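Local atomic coordinates of phosphoribosylaminoimidazole carboxylase (Treponema denticola, PDB entry 5C5D), a protein that catalyses the reversible carboxylation of 5-aminoimidazole ribonucleotide with carbon dioxide to give 4-carboxy-5-aminoimidazole ribonucleotide, a step of purine biosynthesis. Residues Y62-G67 with T84-P89. The protein carries 1 engineered substitution. Sequence-based numbering, arbitrary orientation.
Sequences YITIAG and TIACPP. With EDO (1,2-ethanediol), chain I.
Two neighbouring parallel strands of the central sheet, 60-65 and 84-86, pair here in the buried core, I63 beside I85 and T64 beside A86. Three backbone bonds join the segments: I85 N to Y62 O at 2.8 Å, T64 N to I85 O, and C87 N, just past the strand, to T64 O at 3.0 Å, the last nearly straight at 172°. On one face I63 and I85 run alongside each other, with I63 CG1 4.0 Å from I85 CB. A chi1 of -61° swings CG1 of I63 beside its backbone N and leaves CG2 to meet C87 CB at 4.1 Å, while I21 of helix 15-27 covers I63. The other face, with T64 and A86, carries helix 72-79. There a water bridges the two threonine hydroxyls, 2.8 Å from T64 OG1 and donating to T84 OG1; S73 also bonds T64 OG1, and D77 bonds T84 OG1. Past the strands the ring of P89 takes over: its CD packs 3.9 Å from I65 CG2, and its CG lies 3.7 Å from G67 CA. This is the parallel pair of a beta-alpha-beta crossover through helix 72-79, in a flavodoxin-like sheet of order 2-1-3-4-5, and its C-terminal end opens on the substrate site with G67.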
loop_
_atom_site.group_PDB
_atom_site.type_symbol
_atom_site.label_atom_id
_atom_site.label_comp_id
_atom_site.label_asym_id
_atom_site.label_seq_id
_atom_site.Cartn_x
_atom_site.Cartn_y
_atom_site.Cartn_z
ATOM N N TYR D 62 -9.818 14.765 26.579
ATOM C CA TYR D 62 -9.285 15.589 25.510
ATOM C C TYR D 62 -9.466 14.855 24.206
ATOM O O TYR D 62 -9.144 13.673 24.136
ATOM C CB TYR D 62 -7.806 15.891 25.764
ATOM C CG TYR D 62 -7.567 16.635 27.059
ATOM C CD1 TYR D 62 -7.527 15.960 28.269
ATOM C CD2 TYR D 62 -7.358 18.006 27.073
ATOM C CE1 TYR D 62 -7.316 16.641 29.458
ATOM C CE2 TYR D 62 -7.125 18.684 28.231
ATOM C CZ TYR D 62 -7.098 18.001 29.435
ATOM O OH TYR D 62 -6.891 18.658 30.635
ATOM N N ILE D 63 -9.981 15.545 23.196
ATOM C CA ILE D 63 -10.044 14.996 21.837
ATOM C C ILE D 63 -9.079 15.834 21.013
ATOM O O ILE D 63 -9.258 17.050 20.883
ATOM C CB ILE D 63 -11.459 15.018 21.256
ATOM C CG1 ILE D 63 -12.404 14.176 22.106
ATOM C CG2 ILE D 63 -11.453 14.518 19.809
ATOM C CD1 ILE D 63 -13.881 14.247 21.623
ATOM N N THR D 64 -8.061 15.185 20.453
ATOM C CA THR D 64 -6.973 15.875 19.781
ATOM C C THR D 64 -7.000 15.659 18.280
ATOM O O THR D 64 -7.119 14.548 17.790
ATOM C CB THR D 64 -5.639 15.423 20.362
ATOM O OG1 THR D 64 -5.631 13.978 20.389
ATOM C CG2 THR D 64 -5.472 16.010 21.769
ATOM N N ILE D 65 -6.958 16.777 17.577
ATOM C CA ILE D 65 -7.103 16.821 16.118
ATOM C C ILE D 65 -5.880 17.408 15.441
ATOM O O ILE D 65 -5.613 18.574 15.601
ATOM C CB ILE D 65 -8.286 17.697 15.725
ATOM C CG1 ILE D 65 -9.576 17.169 16.367
ATOM C CG2 ILE D 65 -8.482 17.731 14.222
ATOM C CD1 ILE D 65 -10.691 18.225 16.326
ATOM N N ALA D 66 -5.135 16.610 14.687
ATOM C CA ALA D 66 -3.986 17.134 13.980
ATOM C C ALA D 66 -3.821 16.391 12.670
ATOM O O ALA D 66 -3.863 15.159 12.653
ATOM C CB ALA D 66 -2.741 17.014 14.801
ATOM N N GLY D 67 -3.627 17.154 11.597
ATOM C CA GLY D 67 -3.412 16.552 10.298
ATOM C C GLY D 67 -1.960 16.218 10.046
ATOM O O GLY D 67 -1.085 16.438 10.894
ATOM N N THR D 84 -7.396 10.230 26.674
ATOM C CA THR D 84 -7.570 11.106 25.531
ATOM C C THR D 84 -7.997 10.306 24.325
ATOM O O THR D 84 -7.855 9.091 24.287
ATOM C CB THR D 84 -6.282 11.878 25.179
ATOM O OG1 THR D 84 -5.316 11.013 24.567
ATOM C CG2 THR D 84 -5.647 12.497 26.424
ATOM N N ILE D 85 -8.527 11.025 23.353
ATOM C CA ILE D 85 -9.036 10.460 22.087
ATOM C C ILE D 85 -8.381 11.208 20.922
ATOM O O ILE D 85 -8.405 12.429 20.888
ATOM C CB ILE D 85 -10.563 10.617 22.013
ATOM C CG1 ILE D 85 -11.253 9.851 23.137
ATOM C CG2 ILE D 85 -11.120 10.191 20.628
ATOM C CD1 ILE D 85 -12.713 10.206 23.302
ATOM N N ALA D 86 -7.782 10.475 19.984
ATOM C CA ALA D 86 -7.279 11.056 18.734
ATOM C C ALA D 86 -8.334 10.938 17.663
ATOM O O ALA D 86 -8.818 9.852 17.421
ATOM C CB ALA D 86 -6.028 10.340 18.279
ATOM N N CYS D 87 -8.646 12.038 16.999
ATOM C CA CYS D 87 -9.585 12.008 15.891
ATOM C C CYS D 87 -9.012 12.908 14.806
ATOM O O CYS D 87 -9.373 14.088 14.703
ATOM C CB CYS D 87 -10.958 12.459 16.338
ATOM S SG CYS D 87 -12.198 12.301 15.018
ATOM N N PRO D 88 -8.092 12.354 13.992
ATOM C CA PRO D 88 -7.426 13.179 12.998
ATOM C C PRO D 88 -8.395 13.524 11.861
ATOM O O PRO D 88 -9.353 12.773 11.629
ATOM C CB PRO D 88 -6.278 12.298 12.521
ATOM C CG PRO D 88 -6.761 10.905 12.712
ATOM C CD PRO D 88 -7.574 10.970 13.995
ATOM N N PRO D 89 -8.152 14.645 11.175
ATOM C CA PRO D 89 -8.963 14.980 10.020
ATOM C C PRO D 89 -8.688 13.994 8.909
ATOM O O PRO D 89 -7.626 13.383 8.874
ATOM C CB PRO D 89 -8.499 16.388 9.646
ATOM C CG PRO D 89 -7.082 16.474 10.128
ATOM C CD PRO D 89 -6.996 15.545 11.328
HETATM C C1 EDO I . -5.714 10.138 8.038
HETATM O O1 EDO I . -6.693 10.353 9.043
HETATM C C2 EDO I . -6.350 9.219 7.024
HETATM O O2 EDO I . -7.669 9.695 6.703
HETATM O O HOH W 1 -4.493 12.786 22.648
#